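Local coordinates for Low temperature requirement C protein (Listeria monocytogenes, PDB 1Y9I) that probably acts as a phosphatidylglycerophosphatase on membrane lipid, binds calcium and magnesium ions and assembles as a tetramer of helical subunits, at residues A[8-13]-A[64-69]; A[30-35]-A[46-51]; A[89-94]-A[132-137]; A[101-106]-A[115-120]. One frame throughout, in Å; residues are numbered along the deposited sequence.

Contact 1 of 4, residues A[8-13]-A[64-69]; sequences SALESK and AVLTGI
L10 and L66 meet through single methyl groups where helix 9-20 packs on helix 59-76, a helix-helix contact inside an all-helical bundle. L10 CD1 and L66 CD2 lie 3.3 Å apart, closer than two methyl carbons normally come, and the two side chains pass at a slant. L66 leaves its backbone toward helix 9-20, and its two branches divide the work. CD2 takes the L10 methyl and also touches K13, whose CG is 4.2 Å from L66 CD2. CD1 rests on the backbone instead, 4.1 Å from both L10 O and K13 C. The first torsion of L66, chi1 -93°, is away from a staggered value, which suggests some strain in reaching its place.

L10 starts off along the flank of its helix; with CG opposite the backbone N (chi1 177°), its end swings in to reach L66. Past CG, the chain of K13 leads away from L66; its ammonium makes a cation-pi contact with W17. The second subunit closes over the seam: its I87 packs on L10 and its P83 on L66, while the hydroxyl of T67 is hydrogen-bonded to Y95 OH of that same subunit.

Further out, the start of helix 9-20 is fixed by S8 as N-cap, whose OG accepts from E11 N at 3.1 Å in a nearly straight bond (170°). S8 O is gripped twice by S12, whose N (3.0 Å) and OG (2.8 Å) approach it from opposite faces of the carbonyl plane.

Contact 2 of 4, residues A[30-35]-A[46-51]; sequences ELVLFL and DICRQN
C48 buries more surface here than any other residue of the two segments, pressed against V32 and L33 where the consecutive helices 25-36 and 45-56 run close together. The evidence for closeness is the backbone itself: V32 CA and C48 CA are 5.9 Å apart, with the compact cysteine side chain between the backbones. V32 and C48 point at each other. The CG1 branch of V32, held opposite the backbone N (chi1 175°), lies 3.8 Å from C48 SG and 3.9 Å from C48 CB. The sulfur continues past V32 onto the backbone of L33, at 3.7 Å from L33 N, and meets L33 CB at 4.0 Å. Side chain to side chain the contact is apolar, the sulfur touching both V32 and L33.

Within helix 45-56, R49 NH1 forms a salt bridge with D46 OD1 at 3.0 Å and N51 ND2 donates to I47 O. R49 NE makes a salt bridge to D26 on helix 25-36, and N51 OD1 accepts from R157 on helix 143-160. Around the pair, helix 143-160 packs against V32 through A154 and against L31 through V147 and A151, while helix 114-123 meets L31, F34 and L35; L43 of the intervening loop covers L33 and C48.

Contact 3 of 4, residues A[89-94]-A[132-137]; sequences SADEGL and NEHDGI
Next to the paired calcium and magnesium site, D91 and H134 join two loops by a histidine-carboxylate hydrogen bond. H134 NE2 donates to D91 OD2 at 3.0 Å, and the N-H...O angle of 142° shows a noticeably bent bond. The carboxylate receives it on the anti lone pair of OD2, the one away from OD1. Carboxylate and imidazole planes are 16° apart, and OD2 itself lies at the edge of the ring, in the plane of the imidazole. The close approach also leaves D91 CB 3.5 Å from H134 NE2.

The side chain of D91 is about 4 Å from each bound ion, too far for direct coordination; D98, which binds both metals, and Y95, E99, T141, D144 and D145 supply the protein ligands. D91 is placed by a Schellman motif: it is the first residue after helix 84-89 to leave helical backbone angles, with a positive phi of 49°, and its side chain also touches T141.

On the other loop, H134 ND1 makes a weak hydrogen bond to N132 O, at 3.5 Å, within its own segment. Beyond it D135 makes an Asx turn, with OD1 accepting from I137 N at 2.8 Å and also from A138 N.

Contact 4 of 4, residues A[101-106]-A[115-120]; sequences LALSIV and TNYGYI
The aromatic ring of Y117 meets V106 by a CH-pi contact, the one interaction here that uses a ring face. V106 CG2 lies 4.1 Å from the ring centroid and 23° off the normal, displaced toward the rim, where it comes within 3.7 Å of Y117 CG. V106 sets its other methyl, CG1, opposite the backbone N (chi1 177°), which leaves CG2 as the branch over the ring.

Plain apolar packing comes from A102 and L103, which reach the ring at slants. A102 CB is 3.5 Å from Y117 CZ; its still shorter approach to the hydroxyl is doubtful. L103 CD1 lies 4.1 Å from Y117 CD2, the two side chains crossing at about a right angle. Y117 thus spans the gap between helices 97-106 and 114-123, neighbours in the chain whose segment axes come no closer than 10.8 Å, with 133° between their N-to-C directions, well short of antiparallel.

The polar end of Y117 has its partner on the same helix as V106: its OH is hydrogen-bonded to the carbonyl oxygen of E99, a calcium ligand. D145, a magnesium ligand on helix 143-160, packs against both A102 and Y117, and F114 of the third subunit packs on L103.

Contacts 1, 2 and 4 are buried helix-helix packing, and contact 3 is the surface contact between loops. Their chemistry follows: the buried three are apolar across the gap, while contact 3 rests on a histidine-carboxylate bond. Contacts 1 and 4 touch directly, helix 59-76 meeting helix 97-106 where A64 O lies 3.5 Å from L101 CD2. Contacts 2 and 4 touch as well, L31 CB being 3.7 Å from I120 CD1. Contact 4, closest to the chain centre, therefore links contacts 1 and 2, whose nearest atoms stay about 10 Å apart. Contact 4 also lies within the chain loop that contact 3 closes. Contacts 1, 3 and 4 reach the second subunit; contact 2 touches no other chain.

Contact 1 of 4, residues A[8-13]-A[64-69]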
loop_
_atom_site.group_PDB
_atom_site.type_symbol
_atom_site.label_atom_id
_atom_site.label_comp_id
_atom_site.label_asym_id
_atom_site.label_seq_id
_atom_site.Cartn_x
_atom_site.Cartn_y
_atom_site.Cartn_z
ATOM N N SER A 8 -11.351 17.651 -17.786
ATOM C CA SER A 8 -12.025 18.145 -16.592
ATOM C C SER A 8 -11.233 19.291 -15.975
ATOM O O SER A 8 -10.101 19.565 -16.379
ATOM C CB SER A 8 -12.174 17.019 -15.565
ATOM O OG SER A 8 -10.904 16.579 -15.110
ATOM N N ALA A 9 -11.837 19.959 -14.998
ATOM C CA ALA A 9 -11.186 21.068 -14.312
ATOM C C ALA A 9 -10.024 20.521 -13.494
ATOM O O ALA A 9 -9.006 21.185 -13.312
ATOM C CB ALA A 9 -12.179 21.774 -13.401
ATOM N N LEU A 10 -10.195 19.301 -13.001
ATOM C CA LEU A 10 -9.171 18.643 -12.205
ATOM C C LEU A 10 -7.945 18.368 -13.070
ATOM O O LEU A 10 -6.831 18.749 -12.714
ATOM C CB LEU A 10 -9.721 17.331 -11.634
ATOM C CG LEU A 10 -8.767 16.457 -10.813
ATOM C CD1 LEU A 10 -8.178 17.266 -9.666
ATOM C CD2 LEU A 10 -9.518 15.239 -10.287
ATOM N N GLU A 11 -8.154 17.725 -14.218
ATOM C CA GLU A 11 -7.041 17.407 -15.108
ATOM C C GLU A 11 -6.348 18.660 -15.625
ATOM O O GLU A 11 -5.120 18.729 -15.652
ATOM C CB GLU A 11 -7.509 16.568 -16.303
ATOM C CG GLU A 11 -6.343 15.955 -17.081
ATOM C CD GLU A 11 -6.774 15.139 -18.290
ATOM O OE1 GLU A 11 -7.826 14.469 -18.222
ATOM O OE2 GLU A 11 -6.040 15.154 -19.303
ATOM N N SER A 12 -7.137 19.645 -16.044
ATOM C CA SER A 12 -6.584 20.888 -16.561
ATOM C C SER A 12 -5.628 21.520 -15.560
ATOM O O SER A 12 -4.493 21.856 -15.899
ATOM C CB SER A 12 -7.712 21.874 -16.886
ATOM O OG SER A 12 -8.567 21.359 -17.893
ATOM N N LYS A 13 -6.091 21.675 -14.323
ATOM C CA LYS A 13 -5.281 22.280 -13.273
ATOM C C LYS A 13 -4.040 21.454 -12.945
ATOM O O LYS A 13 -2.974 22.008 -12.693
ATOM C CB LYS A 13 -6.119 22.482 -12.004
ATOM C CG LYS A 13 -5.348 23.054 -10.826
ATOM C CD LYS A 13 -4.800 24.442 -11.123
ATOM C CE LYS A 13 -4.025 24.990 -9.936
ATOM N NZ LYS A 13 -3.476 26.355 -10.182
ATOM N N ALA A 64 -3.597 13.373 -6.620
ATOM C CA ALA A 64 -2.318 13.369 -5.922
ATOM C C ALA A 64 -1.446 14.544 -6.356
ATOM O O ALA A 64 -0.786 15.163 -5.527
ATOM C CB ALA A 64 -1.587 12.049 -6.164
ATOM N N VAL A 65 -1.446 14.850 -7.651
ATOM C CA VAL A 65 -0.656 15.967 -8.165
ATOM C C VAL A 65 -1.083 17.283 -7.498
ATOM O O VAL A 65 -0.247 18.051 -7.024
ATOM C CB VAL A 65 -0.797 16.100 -9.704
ATOM C CG1 VAL A 65 -0.192 17.422 -10.173
ATOM C CG2 VAL A 65 -0.095 14.932 -10.406
ATOM N N LEU A 66 -2.386 17.535 -7.452
ATOM C CA LEU A 66 -2.897 18.761 -6.844
ATOM C C LEU A 66 -2.625 18.839 -5.354
ATOM O O LEU A 66 -2.176 19.869 -4.846
ATOM C CB LEU A 66 -4.408 18.901 -7.081
ATOM C CG LEU A 66 -4.817 19.705 -8.319
ATOM C CD1 LEU A 66 -4.210 19.078 -9.553
ATOM C CD2 LEU A 66 -6.336 19.754 -8.433
ATOM N N THR A 67 -2.890 17.750 -4.645
ATOM C CA THR A 67 -2.679 17.753 -3.210
ATOM C C THR A 67 -1.210 17.975 -2.856
ATOM O O THR A 67 -0.889 18.803 -2.010
ATOM C CB THR A 67 -3.194 16.437 -2.581
ATOM O OG1 THR A 67 -4.564 16.243 -2.954
ATOM C CG2 THR A 67 -3.101 16.487 -1.065
ATOM N N GLY A 68 -0.319 17.247 -3.522
ATOM C CA GLY A 68 1.102 17.379 -3.246
ATOM C C GLY A 68 1.694 18.744 -3.559
ATOM O O GLY A 68 2.386 19.332 -2.719
ATOM N N ILE A 69 1.443 19.250 -4.764
ATOM C CA ILE A 69 1.973 20.557 -5.151
ATOM C C ILE A 69 1.413 21.644 -4.235
ATOM O O ILE A 69 2.121 22.579 -3.860
ATOM C CB ILE A 69 1.622 20.903 -6.611
ATOM C CG1 ILE A 69 2.309 19.915 -7.562
ATOM C CG2 ILE A 69 2.079 22.327 -6.931
ATOM C CD1 ILE A 69 2.038 20.183 -9.039
#

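Contact 2 of 4, residues A[30-35]-A[46-51]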
loop_
_atom_site.group_PDB
_atom_site.type_symbol
_atom_site.label_atom_id
_atom_site.label_comp_id
_atom_site.label_asym_id
_atom_site.label_seq_id
_atom_site.Cartn_x
_atom_site.Cartn_y
_atom_site.Cartn_z
ATOM N N GLU A 30 11.542 11.601 -20.490
ATOM C CA GLU A 30 12.964 11.273 -20.469
ATOM C C GLU A 30 13.275 10.292 -19.338
ATOM O O GLU A 30 14.172 9.454 -19.456
ATOM C CB GLU A 30 13.797 12.548 -20.292
ATOM C CG GLU A 30 13.901 13.400 -21.546
ATOM C CD GLU A 30 14.911 12.854 -22.540
ATOM O OE1 GLU A 30 14.762 11.694 -22.976
ATOM O OE2 GLU A 30 15.862 13.589 -22.886
ATOM N N LEU A 31 12.525 10.410 -18.245
ATOM C CA LEU A 31 12.696 9.533 -17.090
ATOM C C LEU A 31 12.206 8.136 -17.442
ATOM O O LEU A 31 12.805 7.137 -17.051
ATOM C CB LEU A 31 11.898 10.063 -15.885
ATOM C CG LEU A 31 12.305 11.408 -15.267
ATOM C CD1 LEU A 31 11.395 11.728 -14.060
ATOM C CD2 LEU A 31 13.752 11.349 -14.824
ATOM N N VAL A 32 11.093 8.071 -18.162
ATOM C CA VAL A 32 10.546 6.784 -18.567
ATOM C C VAL A 32 11.565 6.115 -19.490
ATOM O O VAL A 32 11.796 4.911 -19.411
ATOM C CB VAL A 32 9.214 6.959 -19.320
ATOM C CG1 VAL A 32 8.724 5.608 -19.833
ATOM C CG2 VAL A 32 8.172 7.589 -18.395
ATOM N N LEU A 33 12.178 6.907 -20.364
ATOM C CA LEU A 33 13.179 6.384 -21.292
ATOM C C LEU A 33 14.347 5.820 -20.477
ATOM O O LEU A 33 14.844 4.727 -20.749
ATOM C CB LEU A 33 13.671 7.503 -22.219
ATOM C CG LEU A 33 14.664 7.115 -23.321
ATOM C CD1 LEU A 33 14.009 6.136 -24.282
ATOM C CD2 LEU A 33 15.115 8.366 -24.063
ATOM N N PHE A 34 14.761 6.574 -19.462
ATOM C CA PHE A 34 15.860 6.180 -18.580
ATOM C C PHE A 34 15.565 4.846 -17.887
ATOM O O PHE A 34 16.455 4.013 -17.699
ATOM C CB PHE A 34 16.070 7.265 -17.520
ATOM C CG PHE A 34 17.140 6.940 -16.519
ATOM C CD1 PHE A 34 18.485 7.119 -16.833
ATOM C CD2 PHE A 34 16.803 6.454 -15.264
ATOM C CE1 PHE A 34 19.479 6.816 -15.906
ATOM C CE2 PHE A 34 17.789 6.146 -14.330
ATOM C CZ PHE A 34 19.130 6.330 -14.653
ATOM N N LEU A 35 14.307 4.654 -17.505
ATOM C CA LEU A 35 13.887 3.435 -16.821
ATOM C C LEU A 35 13.710 2.198 -17.698
ATOM O O LEU A 35 13.954 1.077 -17.246
ATOM C CB LEU A 35 12.562 3.675 -16.106
ATOM C CG LEU A 35 12.541 4.649 -14.932
ATOM C CD1 LEU A 35 11.107 4.818 -14.448
ATOM C CD2 LEU A 35 13.419 4.113 -13.815
ATOM N N ASP A 46 9.062 9.329 -28.031
ATOM C CA ASP A 46 7.643 9.447 -28.360
ATOM C C ASP A 46 6.703 8.496 -27.621
ATOM O O ASP A 46 5.715 8.939 -27.032
ATOM C CB ASP A 46 7.419 9.293 -29.867
ATOM C CG ASP A 46 6.001 9.655 -30.279
ATOM O OD1 ASP A 46 5.621 10.837 -30.134
ATOM O OD2 ASP A 46 5.262 8.761 -30.740
ATOM N N ILE A 47 6.988 7.197 -27.657
ATOM C CA ILE A 47 6.118 6.245 -26.978
ATOM C C ILE A 47 6.161 6.468 -25.464
ATOM O O ILE A 47 5.188 6.200 -24.766
ATOM C CB ILE A 47 6.499 4.773 -27.309
ATOM C CG1 ILE A 47 5.505 3.815 -26.650
ATOM C CG2 ILE A 47 7.899 4.465 -26.825
ATOM C CD1 ILE A 47 4.088 3.960 -27.148
ATOM N N CYS A 48 7.287 6.962 -24.959
ATOM C CA CYS A 48 7.410 7.240 -23.532
ATOM C C CYS A 48 6.487 8.413 -23.212
ATOM O O CYS A 48 5.791 8.417 -22.200
ATOM C CB CYS A 48 8.862 7.586 -23.183
ATOM S SG CYS A 48 10.022 6.190 -23.339
ATOM N N ARG A 49 6.478 9.400 -24.103
ATOM C CA ARG A 49 5.632 10.580 -23.958
ATOM C C ARG A 49 4.152 10.188 -23.904
ATOM O O ARG A 49 3.395 10.684 -23.060
ATOM C CB ARG A 49 5.877 11.524 -25.137
ATOM C CG ARG A 49 5.069 12.808 -25.114
ATOM C CD ARG A 49 5.368 13.645 -26.355
ATOM N NE ARG A 49 6.790 13.965 -26.461
ATOM C CZ ARG A 49 7.559 13.642 -27.497
ATOM N NH1 ARG A 49 7.052 12.983 -28.532
ATOM N NH2 ARG A 49 8.841 13.977 -27.496
ATOM N N GLN A 50 3.744 9.295 -24.805
ATOM C CA GLN A 50 2.355 8.838 -24.869
ATOM C C GLN A 50 1.914 8.153 -23.577
ATOM O O GLN A 50 0.778 8.310 -23.137
ATOM C CB GLN A 50 2.163 7.860 -26.033
ATOM C CG GLN A 50 2.317 8.470 -27.418
ATOM C CD GLN A 50 2.108 7.443 -28.515
ATOM O OE1 GLN A 50 1.081 6.764 -28.551
ATOM N NE2 GLN A 50 3.080 7.323 -29.413
ATOM N N ASN A 51 2.806 7.372 -22.983
ATOM C CA ASN A 51 2.465 6.684 -21.747
ATOM C C ASN A 51 2.352 7.676 -20.591
ATOM O O ASN A 51 1.539 7.485 -19.687
ATOM C CB ASN A 51 3.497 5.592 -21.442
ATOM C CG ASN A 51 3.203 4.291 -22.186
ATOM O OD1 ASN A 51 2.333 3.514 -21.784
ATOM N ND2 ASN A 51 3.920 4.057 -23.285
#

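Contact 3 of 4, residues A[89-94]-A[132-137]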
loop_
_atom_site.group_PDB
_atom_site.type_symbol
_atom_site.label_atom_id
_atom_site.label_comp_id
_atom_site.label_asym_id
_atom_site.label_seq_id
_atom_site.Cartn_x
_atom_site.Cartn_y
_atom_site.Cartn_z
ATOM N N SER A 89 9.237 22.112 4.424
ATOM C CA SER A 89 10.160 22.991 3.717
ATOM C C SER A 89 11.602 22.483 3.774
ATOM O O SER A 89 12.385 22.738 2.863
ATOM C CB SER A 89 10.069 24.427 4.262
ATOM O OG SER A 89 10.534 24.509 5.594
ATOM N N ALA A 90 11.943 21.742 4.825
ATOM C CA ALA A 90 13.295 21.213 4.980
ATOM C C ALA A 90 13.440 19.799 4.420
ATOM O O ALA A 90 14.513 19.194 4.520
ATOM C CB ALA A 90 13.690 21.223 6.448
ATOM N N ASP A 91 12.359 19.275 3.848
ATOM C CA ASP A 91 12.358 17.928 3.281
ATOM C C ASP A 91 12.954 16.920 4.267
ATOM O O ASP A 91 13.828 16.125 3.912
ATOM C CB ASP A 91 13.146 17.924 1.966
ATOM C CG ASP A 91 12.951 16.646 1.162
ATOM O OD1 ASP A 91 12.114 15.801 1.555
ATOM O OD2 ASP A 91 13.633 16.494 0.124
ATOM N N GLU A 92 12.471 16.968 5.508
ATOM C CA GLU A 92 12.924 16.082 6.578
ATOM C C GLU A 92 12.971 14.624 6.139
ATOM O O GLU A 92 11.999 14.101 5.596
ATOM C CB GLU A 92 11.990 16.207 7.782
ATOM C CG GLU A 92 12.674 16.617 9.071
ATOM C CD GLU A 92 11.703 16.709 10.238
ATOM O OE1 GLU A 92 11.050 15.688 10.559
ATOM O OE2 GLU A 92 11.596 17.805 10.834
ATOM N N GLY A 93 14.100 13.971 6.395
ATOM C CA GLY A 93 14.258 12.580 6.008
ATOM C C GLY A 93 13.267 11.604 6.612
ATOM O O GLY A 93 12.931 10.594 5.986
ATOM N N LEU A 94 12.787 11.880 7.820
ATOM C CA LEU A 94 11.845 10.965 8.450
ATOM C C LEU A 94 10.374 11.271 8.162
ATOM O O LEU A 94 9.480 10.621 8.705
ATOM C CB LEU A 94 12.104 10.905 9.959
ATOM C CG LEU A 94 13.520 10.429 10.323
ATOM C CD1 LEU A 94 13.646 10.288 11.831
ATOM C CD2 LEU A 94 13.812 9.086 9.647
ATOM N N ASN A 132 15.788 18.789 -6.833
ATOM C CA ASN A 132 16.514 18.412 -5.624
ATOM C C ASN A 132 17.640 19.380 -5.252
ATOM O O ASN A 132 18.666 18.964 -4.720
ATOM C CB ASN A 132 17.083 16.999 -5.810
ATOM C CG ASN A 132 17.619 16.401 -4.523
ATOM O OD1 ASN A 132 16.889 16.239 -3.548
ATOM N ND2 ASN A 132 18.906 16.062 -4.520
ATOM N N GLU A 133 17.448 20.667 -5.519
ATOM C CA GLU A 133 18.476 21.652 -5.204
ATOM C C GLU A 133 18.456 22.153 -3.761
ATOM O O GLU A 133 19.509 22.458 -3.197
ATOM C CB GLU A 133 18.376 22.840 -6.160
ATOM C CG GLU A 133 18.759 22.504 -7.590
ATOM C CD GLU A 133 18.800 23.726 -8.478
ATOM O OE1 GLU A 133 19.506 24.692 -8.118
ATOM O OE2 GLU A 133 18.133 23.722 -9.534
ATOM N N HIS A 134 17.268 22.235 -3.166
ATOM C CA HIS A 134 17.127 22.710 -1.788
ATOM C C HIS A 134 17.820 24.057 -1.579
ATOM O O HIS A 134 18.607 24.218 -0.648
ATOM C CB HIS A 134 17.712 21.690 -0.803
ATOM C CG HIS A 134 16.950 20.403 -0.735
ATOM N ND1 HIS A 134 16.834 19.548 -1.809
ATOM C CD2 HIS A 134 16.265 19.828 0.280
ATOM C CE1 HIS A 134 16.109 18.500 -1.458
ATOM N NE2 HIS A 134 15.752 18.645 -0.195
ATOM N N ASP A 135 17.519 25.021 -2.442
ATOM C CA ASP A 135 18.127 26.345 -2.351
ATOM C C ASP A 135 17.637 27.144 -1.145
ATOM O O ASP A 135 18.108 28.256 -0.896
ATOM C CB ASP A 135 17.849 27.142 -3.623
ATOM C CG ASP A 135 16.376 27.205 -3.958
ATOM O OD1 ASP A 135 15.552 27.069 -3.031
ATOM O OD2 ASP A 135 16.038 27.402 -5.144
ATOM N N GLY A 136 16.686 26.584 -0.407
ATOM C CA GLY A 136 16.168 27.269 0.763
ATOM C C GLY A 136 14.937 28.120 0.512
ATOM O O GLY A 136 14.309 28.588 1.462
ATOM N N ILE A 137 14.596 28.337 -0.756
ATOM C CA ILE A 137 13.421 29.131 -1.106
ATOM C C ILE A 137 12.368 28.267 -1.803
ATOM O O ILE A 137 11.180 28.350 -1.492
ATOM C CB ILE A 137 13.786 30.321 -2.032
ATOM C CG1 ILE A 137 14.502 29.816 -3.285
ATOM C CG2 ILE A 137 14.669 31.311 -1.281
ATOM C CD1 ILE A 137 14.863 30.908 -4.271
#

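Contact 4 of 4, residues A[101-106]-A[115-120]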
loop_
_atom_site.group_PDB
_atom_site.type_symbol
_atom_site.label_atom_id
_atom_site.label_comp_id
_atom_site.label_asym_id
_atom_site.label_seq_id
_atom_site.Cartn_x
_atom_site.Cartn_y
_atom_site.Cartn_z
ATOM N N LEU A 101 1.869 9.568 -0.721
ATOM C CA LEU A 101 1.002 10.150 -1.734
ATOM C C LEU A 101 1.429 9.708 -3.134
ATOM O O LEU A 101 0.592 9.339 -3.959
ATOM C CB LEU A 101 1.046 11.677 -1.633
ATOM C CG LEU A 101 0.250 12.456 -2.674
ATOM C CD1 LEU A 101 -1.237 12.155 -2.531
ATOM C CD2 LEU A 101 0.527 13.941 -2.491
ATOM N N ALA A 102 2.733 9.739 -3.394
ATOM C CA ALA A 102 3.266 9.353 -4.695
ATOM C C ALA A 102 3.059 7.869 -5.014
ATOM O O ALA A 102 2.909 7.489 -6.181
ATOM C CB ALA A 102 4.741 9.701 -4.770
ATOM N N LEU A 103 3.049 7.020 -3.991
ATOM C CA LEU A 103 2.846 5.599 -4.252
ATOM C C LEU A 103 1.456 5.378 -4.847
ATOM O O LEU A 103 1.242 4.423 -5.592
ATOM C CB LEU A 103 3.001 4.777 -2.971
ATOM C CG LEU A 103 3.013 3.261 -3.202
ATOM C CD1 LEU A 103 4.323 2.877 -3.878
ATOM C CD2 LEU A 103 2.862 2.515 -1.881
ATOM N N SER A 104 0.515 6.263 -4.530
ATOM C CA SER A 104 -0.842 6.133 -5.056
ATOM C C SER A 104 -0.840 6.361 -6.572
ATOM O O SER A 104 -1.715 5.865 -7.289
ATOM C CB SER A 104 -1.788 7.129 -4.372
ATOM O OG SER A 104 -1.562 8.458 -4.814
ATOM N N ILE A 105 0.144 7.117 -7.052
ATOM C CA ILE A 105 0.273 7.380 -8.480
ATOM C C ILE A 105 0.838 6.114 -9.112
ATOM O O ILE A 105 0.350 5.641 -10.132
ATOM C CB ILE A 105 1.235 8.558 -8.749
ATOM C CG1 ILE A 105 0.597 9.863 -8.261
ATOM C CG2 ILE A 105 1.574 8.635 -10.236
ATOM C CD1 ILE A 105 1.526 11.078 -8.378
ATOM N N VAL A 106 1.864 5.554 -8.486
ATOM C CA VAL A 106 2.468 4.326 -8.999
ATOM C C VAL A 106 1.435 3.204 -9.087
ATOM O O VAL A 106 1.364 2.471 -10.084
ATOM C CB VAL A 106 3.605 3.839 -8.077
ATOM C CG1 VAL A 106 4.173 2.520 -8.601
ATOM C CG2 VAL A 106 4.695 4.889 -7.995
ATOM N N THR A 115 9.578 -0.875 -7.750
ATOM C CA THR A 115 11.027 -0.746 -7.764
ATOM C C THR A 115 11.556 0.435 -8.589
ATOM O O THR A 115 12.520 1.083 -8.186
ATOM C CB THR A 115 11.701 -2.079 -8.198
ATOM O OG1 THR A 115 11.107 -2.557 -9.407
ATOM C CG2 THR A 115 11.518 -3.134 -7.108
ATOM N N ASN A 116 10.921 0.742 -9.716
ATOM C CA ASN A 116 11.382 1.870 -10.516
ATOM C C ASN A 116 11.160 3.185 -9.784
ATOM O O ASN A 116 11.921 4.139 -9.946
ATOM C CB ASN A 116 10.683 1.907 -11.879
ATOM C CG ASN A 116 11.401 1.057 -12.915
ATOM O OD1 ASN A 116 12.576 0.735 -12.750
ATOM N ND2 ASN A 116 10.705 0.706 -13.990
ATOM N N TYR A 117 10.107 3.231 -8.979
ATOM C CA TYR A 117 9.793 4.422 -8.196
ATOM C C TYR A 117 10.926 4.682 -7.196
ATOM O O TYR A 117 11.460 5.794 -7.122
ATOM C CB TYR A 117 8.463 4.199 -7.473
ATOM C CG TYR A 117 8.077 5.239 -6.443
ATOM C CD1 TYR A 117 8.025 6.594 -6.767
ATOM C CD2 TYR A 117 7.674 4.850 -5.164
ATOM C CE1 TYR A 117 7.569 7.538 -5.844
ATOM C CE2 TYR A 117 7.219 5.779 -4.234
ATOM C CZ TYR A 117 7.164 7.121 -4.581
ATOM O OH TYR A 117 6.677 8.031 -3.672
ATOM N N GLY A 118 11.305 3.649 -6.448
ATOM C CA GLY A 118 12.373 3.803 -5.477
ATOM C C GLY A 118 13.712 4.092 -6.123
ATOM O O GLY A 118 14.437 4.987 -5.697
ATOM N N TYR A 119 14.036 3.331 -7.165
ATOM C CA TYR A 119 15.299 3.480 -7.874
ATOM C C TYR A 119 15.509 4.876 -8.446
ATOM O O TYR A 119 16.569 5.477 -8.270
ATOM C CB TYR A 119 15.373 2.447 -9.004
ATOM C CG TYR A 119 16.580 2.592 -9.909
ATOM C CD1 TYR A 119 17.871 2.391 -9.421
ATOM C CD2 TYR A 119 16.428 2.921 -11.255
ATOM C CE1 TYR A 119 18.981 2.511 -10.252
ATOM C CE2 TYR A 119 17.532 3.045 -12.097
ATOM C CZ TYR A 119 18.802 2.837 -11.587
ATOM O OH TYR A 119 19.896 2.949 -12.410
ATOM N N ILE A 120 14.496 5.403 -9.128
ATOM C CA ILE A 120 14.636 6.715 -9.738
ATOM C C ILE A 120 14.734 7.814 -8.687
ATOM O O ILE A 120 15.387 8.834 -8.905
ATOM C CB ILE A 120 13.482 6.998 -10.734
ATOM C CG1 ILE A 120 13.942 8.050 -11.751
ATOM C CG2 ILE A 120 12.230 7.463 -9.989
ATOM C CD1 ILE A 120 13.082 8.138 -12.994
#